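Local coordinates for high-affinity zinc uptake system protein znuA (PDB 3MFQ) that binds zinc and probably serves as the metal-capturing, substrate-binding component of an ABC-type metal uptake system in Streptococcus suis, at residues V158-K161 against E162-Y165; M201-T204 against V205-I209. One frame throughout, in Å; residues are numbered along the deposited sequence.

Contact 1: residues V158-K161 against E162-Y165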
loop_
_atom_site.group_PDB
_atom_site.type_symbol
_atom_site.label_atom_id
_atom_site.label_comp_id
_atom_site.label_asym_id
_atom_site.label_seq_id
_atom_site.Cartn_x
_atom_site.Cartn_y
_atom_site.Cartn_z
ATOM N N VAL A 158 -6.270 21.358 2.669
ATOM C CA VAL A 158 -5.511 22.441 3.274
ATOM C C VAL A 158 -4.180 22.661 2.556
ATOM O O VAL A 158 -3.468 23.626 2.834
ATOM C CB VAL A 158 -5.255 22.178 4.770
ATOM C CG1 VAL A 158 -3.832 21.679 4.993
ATOM C CG2 VAL A 158 -5.520 23.436 5.583
ATOM N N ILE A 159 -3.851 21.766 1.629
ATOM C CA ILE A 159 -2.595 21.862 0.888
ATOM C C ILE A 159 -2.779 22.572 -0.452
ATOM O O ILE A 159 -3.589 22.149 -1.278
ATOM C CB ILE A 159 -1.965 20.474 0.655
ATOM C CG1 ILE A 159 -1.676 19.792 1.993
ATOM C CG2 ILE A 159 -0.691 20.598 -0.161
ATOM C CD1 ILE A 159 -1.068 18.419 1.857
ATOM N N PRO A 160 -2.019 23.658 -0.666
ATOM C CA PRO A 160 -2.076 24.506 -1.861
ATOM C C PRO A 160 -1.905 23.724 -3.158
ATOM O O PRO A 160 -1.175 22.737 -3.200
ATOM C CB PRO A 160 -0.887 25.452 -1.671
ATOM C CG PRO A 160 -0.693 25.514 -0.205
ATOM C CD PRO A 160 -1.029 24.148 0.307
ATOM N N LYS A 161 -2.575 24.179 -4.211
ATOM C CA LYS A 161 -2.498 23.533 -5.512
ATOM C C LYS A 161 -1.047 23.366 -5.948
ATOM O O LYS A 161 -0.670 22.336 -6.501
ATOM C CB LYS A 161 -3.254 24.361 -6.550
ATOM C CG LYS A 161 -3.928 23.542 -7.633
ATOM C CD LYS A 161 -2.954 22.626 -8.346
ATOM C CE LYS A 161 -3.645 21.899 -9.479
ATOM N NZ LYS A 161 -4.917 21.286 -9.016
ATOM N N GLU A 162 -0.236 24.388 -5.699
ATOM C CA GLU A 162 1.161 24.362 -6.111
ATOM C C GLU A 162 1.978 23.421 -5.238
ATOM O O GLU A 162 3.075 23.014 -5.613
ATOM C CB GLU A 162 1.760 25.768 -6.057
ATOM C CG GLU A 162 0.730 26.874 -6.149
ATOM C CD GLU A 162 0.102 27.195 -4.810
ATOM O OE1 GLU A 162 0.853 27.469 -3.852
ATOM O OE2 GLU A 162 -1.142 27.181 -4.717
ATOM N N SER A 163 1.442 23.078 -4.074
ATOM C CA SER A 163 2.148 22.211 -3.138
ATOM C C SER A 163 1.632 20.775 -3.190
ATOM O O SER A 163 2.002 19.943 -2.361
ATOM C CB SER A 163 2.041 22.762 -1.715
ATOM O OG SER A 163 2.589 24.066 -1.632
ATOM N N ARG A 164 0.777 20.485 -4.166
ATOM C CA ARG A 164 0.225 19.144 -4.321
ATOM C C ARG A 164 1.174 18.242 -5.096
ATOM O O ARG A 164 0.805 17.661 -6.115
ATOM C CB ARG A 164 -1.138 19.195 -5.011
ATOM C CG ARG A 164 -2.205 19.891 -4.190
ATOM C CD ARG A 164 -3.496 19.099 -4.185
ATOM N NE ARG A 164 -4.314 19.431 -3.025
ATOM C CZ ARG A 164 -5.338 18.702 -2.599
ATOM N NH1 ARG A 164 -5.677 17.593 -3.239
ATOM N NH2 ARG A 164 -6.023 19.082 -1.531
ATOM N N TYR A 165 2.400 18.129 -4.599
ATOM C CA TYR A 165 3.411 17.291 -5.226
ATOM C C TYR A 165 4.086 16.396 -4.198
ATOM O O TYR A 165 4.766 16.874 -3.292
ATOM C CB TYR A 165 4.449 18.153 -5.939
ATOM C CG TYR A 165 3.908 18.876 -7.146
ATOM C CD1 TYR A 165 3.304 20.119 -7.023
ATOM C CD2 TYR A 165 3.999 18.312 -8.410
ATOM C CE1 TYR A 165 2.808 20.783 -8.127
ATOM C CE2 TYR A 165 3.505 18.968 -9.520
ATOM C CZ TYR A 165 2.911 20.202 -9.373
ATOM O OH TYR A 165 2.419 20.857 -10.477
#
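Arg-164 turns back over the chain and sets the edge of its guanidinium against the backbone oxygen of Ile-159. NE points almost straight at that oxygen, with an N-H...O angle of 178°, yet the separation of 3.3 Å from Arg-164 NE to Ile-159 O makes the bond weak; the oxygen lies near the guanidinium plane. A bend at chi2 (-134°) swings the chain back along residues 159-161, and Arg-164 CG passes 3.2 Å from Pro-160 O. Next to this arm the backbone makes a short 3-10 turn. Ser-163 N binds Pro-160 O at 2.8 Å, the donor standing 61° out of the carbonyl plane, and Arg-164 N reaches Lys-161 O in a weak bond. Ser-163 packs CB against Ile-159 CG2 at 3.8 Å, while its OG lies 3.7 Å from Pro-160 CB. The carboxylate of Glu-162 folds back from the bend in its chain and comes over the same proline carbon, Glu-162 OE1 to Pro-160 CB 3.4 Å. Lys-161 leads away to a salt bridge with Asp-181. Ile-159 touches Val-278 and Leu-281 of helix 266-281. The chemistry is thus that of a surface turn between helix 131-156 and strand 165-167: carbonyl oxygens hold the bend, and the Lys-161 salt bridge, with a weak bond from Arg-164 NH1 to Tyr-180 O, links it to the loop before strand 183-185.

Contact 2: residues M201-T204 against V205-I209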
loop_
_atom_site.group_PDB
_atom_site.type_symbol
_atom_site.label_atom_id
_atom_site.label_comp_id
_atom_site.label_asym_id
_atom_site.label_seq_id
_atom_site.Cartn_x
_atom_site.Cartn_y
_atom_site.Cartn_z
ATOM N N MET A 201 16.904 9.388 -10.746
ATOM C CA MET A 201 17.240 10.238 -9.618
ATOM C C MET A 201 17.280 11.686 -10.082
ATOM O O MET A 201 16.627 12.553 -9.501
ATOM C CB MET A 201 18.593 9.833 -9.038
ATOM C CG MET A 201 18.595 8.450 -8.419
ATOM S SD MET A 201 17.806 8.443 -6.801
ATOM C CE MET A 201 19.070 9.236 -5.813
ATOM N N ILE A 202 18.043 11.932 -11.142
ATOM C CA ILE A 202 18.186 13.267 -11.714
ATOM C C ILE A 202 16.852 13.784 -12.219
ATOM O O ILE A 202 16.471 14.922 -11.950
ATOM C CB ILE A 202 19.166 13.260 -12.891
ATOM C CG1 ILE A 202 20.504 12.652 -12.468
ATOM C CG2 ILE A 202 19.351 14.669 -13.429
ATOM C CD1 ILE A 202 21.445 12.387 -13.623
ATOM N N GLU A 203 16.156 12.940 -12.971
ATOM C CA GLU A 203 14.817 13.251 -13.444
ATOM C C GLU A 203 14.002 13.831 -12.303
ATOM O O GLU A 203 13.335 14.853 -12.454
ATOM C CB GLU A 203 14.142 11.980 -13.959
ATOM C CG GLU A 203 13.782 12.004 -15.433
ATOM C CD GLU A 203 12.570 12.867 -15.723
ATOM O OE1 GLU A 203 11.761 12.475 -16.592
ATOM O OE2 GLU A 203 12.422 13.929 -15.080
ATOM N N THR A 204 14.071 13.171 -11.153
ATOM C CA THR A 204 13.326 13.593 -9.976
ATOM C C THR A 204 13.864 14.912 -9.439
ATOM O O THR A 204 13.098 15.806 -9.080
ATOM C CB THR A 204 13.379 12.529 -8.870
ATOM O OG1 THR A 204 12.945 11.270 -9.397
ATOM C CG2 THR A 204 12.481 12.922 -7.713
ATOM N N VAL A 205 15.185 15.029 -9.385
ATOM C CA VAL A 205 15.813 16.265 -8.947
ATOM C C VAL A 205 15.283 17.437 -9.758
ATOM O O VAL A 205 14.796 18.417 -9.201
ATOM C CB VAL A 205 17.337 16.206 -9.100
ATOM C CG1 VAL A 205 17.953 17.544 -8.727
ATOM C CG2 VAL A 205 17.907 15.093 -8.243
ATOM N N ASN A 206 15.375 17.326 -11.078
ATOM C CA ASN A 206 14.879 18.371 -11.965
ATOM C C ASN A 206 13.404 18.663 -11.724
ATOM O O ASN A 206 12.962 19.803 -11.836
ATOM C CB ASN A 206 15.100 17.985 -13.425
ATOM C CG ASN A 206 16.566 17.804 -13.763
ATOM O OD1 ASN A 206 17.443 18.143 -12.968
ATOM N ND2 ASN A 206 16.839 17.270 -14.946
ATOM N N LEU A 207 12.643 17.625 -11.393
ATOM C CA LEU A 207 11.226 17.794 -11.099
ATOM C C LEU A 207 11.023 18.590 -9.816
ATOM O O LEU A 207 10.134 19.435 -9.733
ATOM C CB LEU A 207 10.527 16.435 -11.010
ATOM C CG LEU A 207 9.759 15.981 -12.257
ATOM C CD1 LEU A 207 9.896 16.984 -13.391
ATOM C CD2 LEU A 207 10.203 14.597 -12.706
ATOM N N ILE A 208 11.854 18.315 -8.816
ATOM C CA ILE A 208 11.802 19.053 -7.563
ATOM C C ILE A 208 12.102 20.524 -7.808
ATOM O O ILE A 208 11.426 21.406 -7.279
ATOM C CB ILE A 208 12.813 18.503 -6.549
ATOM C CG1 ILE A 208 12.504 17.042 -6.231
ATOM C CG2 ILE A 208 12.805 19.339 -5.283
ATOM C CD1 ILE A 208 13.465 16.419 -5.251
ATOM N N ILE A 209 13.121 20.778 -8.623
ATOM C CA ILE A 209 13.542 22.137 -8.934
ATOM C C ILE A 209 12.468 22.878 -9.715
ATOM O O ILE A 209 12.168 24.037 -9.432
ATOM C CB ILE A 209 14.838 22.146 -9.762
ATOM C CG1 ILE A 209 15.869 21.191 -9.156
ATOM C CG2 ILE A 209 15.397 23.555 -9.861
ATOM C CD1 ILE A 209 16.298 21.558 -7.756
#
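Two successive turns of the alpha-helix 198-211 meet here, joined by i to i+4 backbone bonds and by side chains one turn apart. Val-205 N binds Met-201 O, Asn-206 N binds Ile-202 O in a nearly straight bond of 2.8 Å, and Leu-207 N and Ile-208 N continue the series to Glu-203 O and Thr-204 O. On the outer side Ile-202 and Asn-206 run side by side in the same direction, with Ile-202 CG2 3.9 Å from Asn-206 ND2. The amide carbon Asn-206 CG lies 3.4 Å from Ile-202 O, and its OD1 is hydrogen-bonded to Lys-237 NZ. Next round the helix, Glu-203 and Leu-207 slant across each other. The inner side is largely apolar: Val-205 and Ile-208 lean on helix 225-235 through Leu-230, Ala-233 and Val-234. With CG1 anti to the backbone N (chi1 176°), Val-205 CG2 falls beside that nitrogen and sits 3.1 Å from Met-201 O. Ile-208 CG1 likewise comes to 3.2 Å from Thr-204 O, the oxygen that receives the Ile-208 N-H. Thr-204 is buried, and its OG1 is satisfied one turn back by Asp-200 O. Helix 198-211 thereby presents a largely apolar flank to its neighbouring helix and a mixed flank outward, where the carboxylate oxygen Glu-203 OE2 ends 3.3 Å from the methyl Leu-207 CD2.

How the contacts relate
From the N terminus, the chain leaves helix 131-156 and makes contact 1 as a tight turn before strand 165-167. It then passes through helix 174-179 and strand 183-185 before forming contact 2 within helix 198-211. Contact 1 closes a turn of a few residues, whereas contact 2 joins successive turns of one helix and closes no loop; they follow in series, neither nesting nor crossing. The centres of contact 1 and contact 2 lie about 18 Å apart. The nearest atoms of contact 1 and contact 2 are about 6 Å apart. Tyr-165 meets the ring of His-211, in the last turn of contact 2's helix, and Ile-213 touches both Tyr-165 and Ile-208, tying the two regions together.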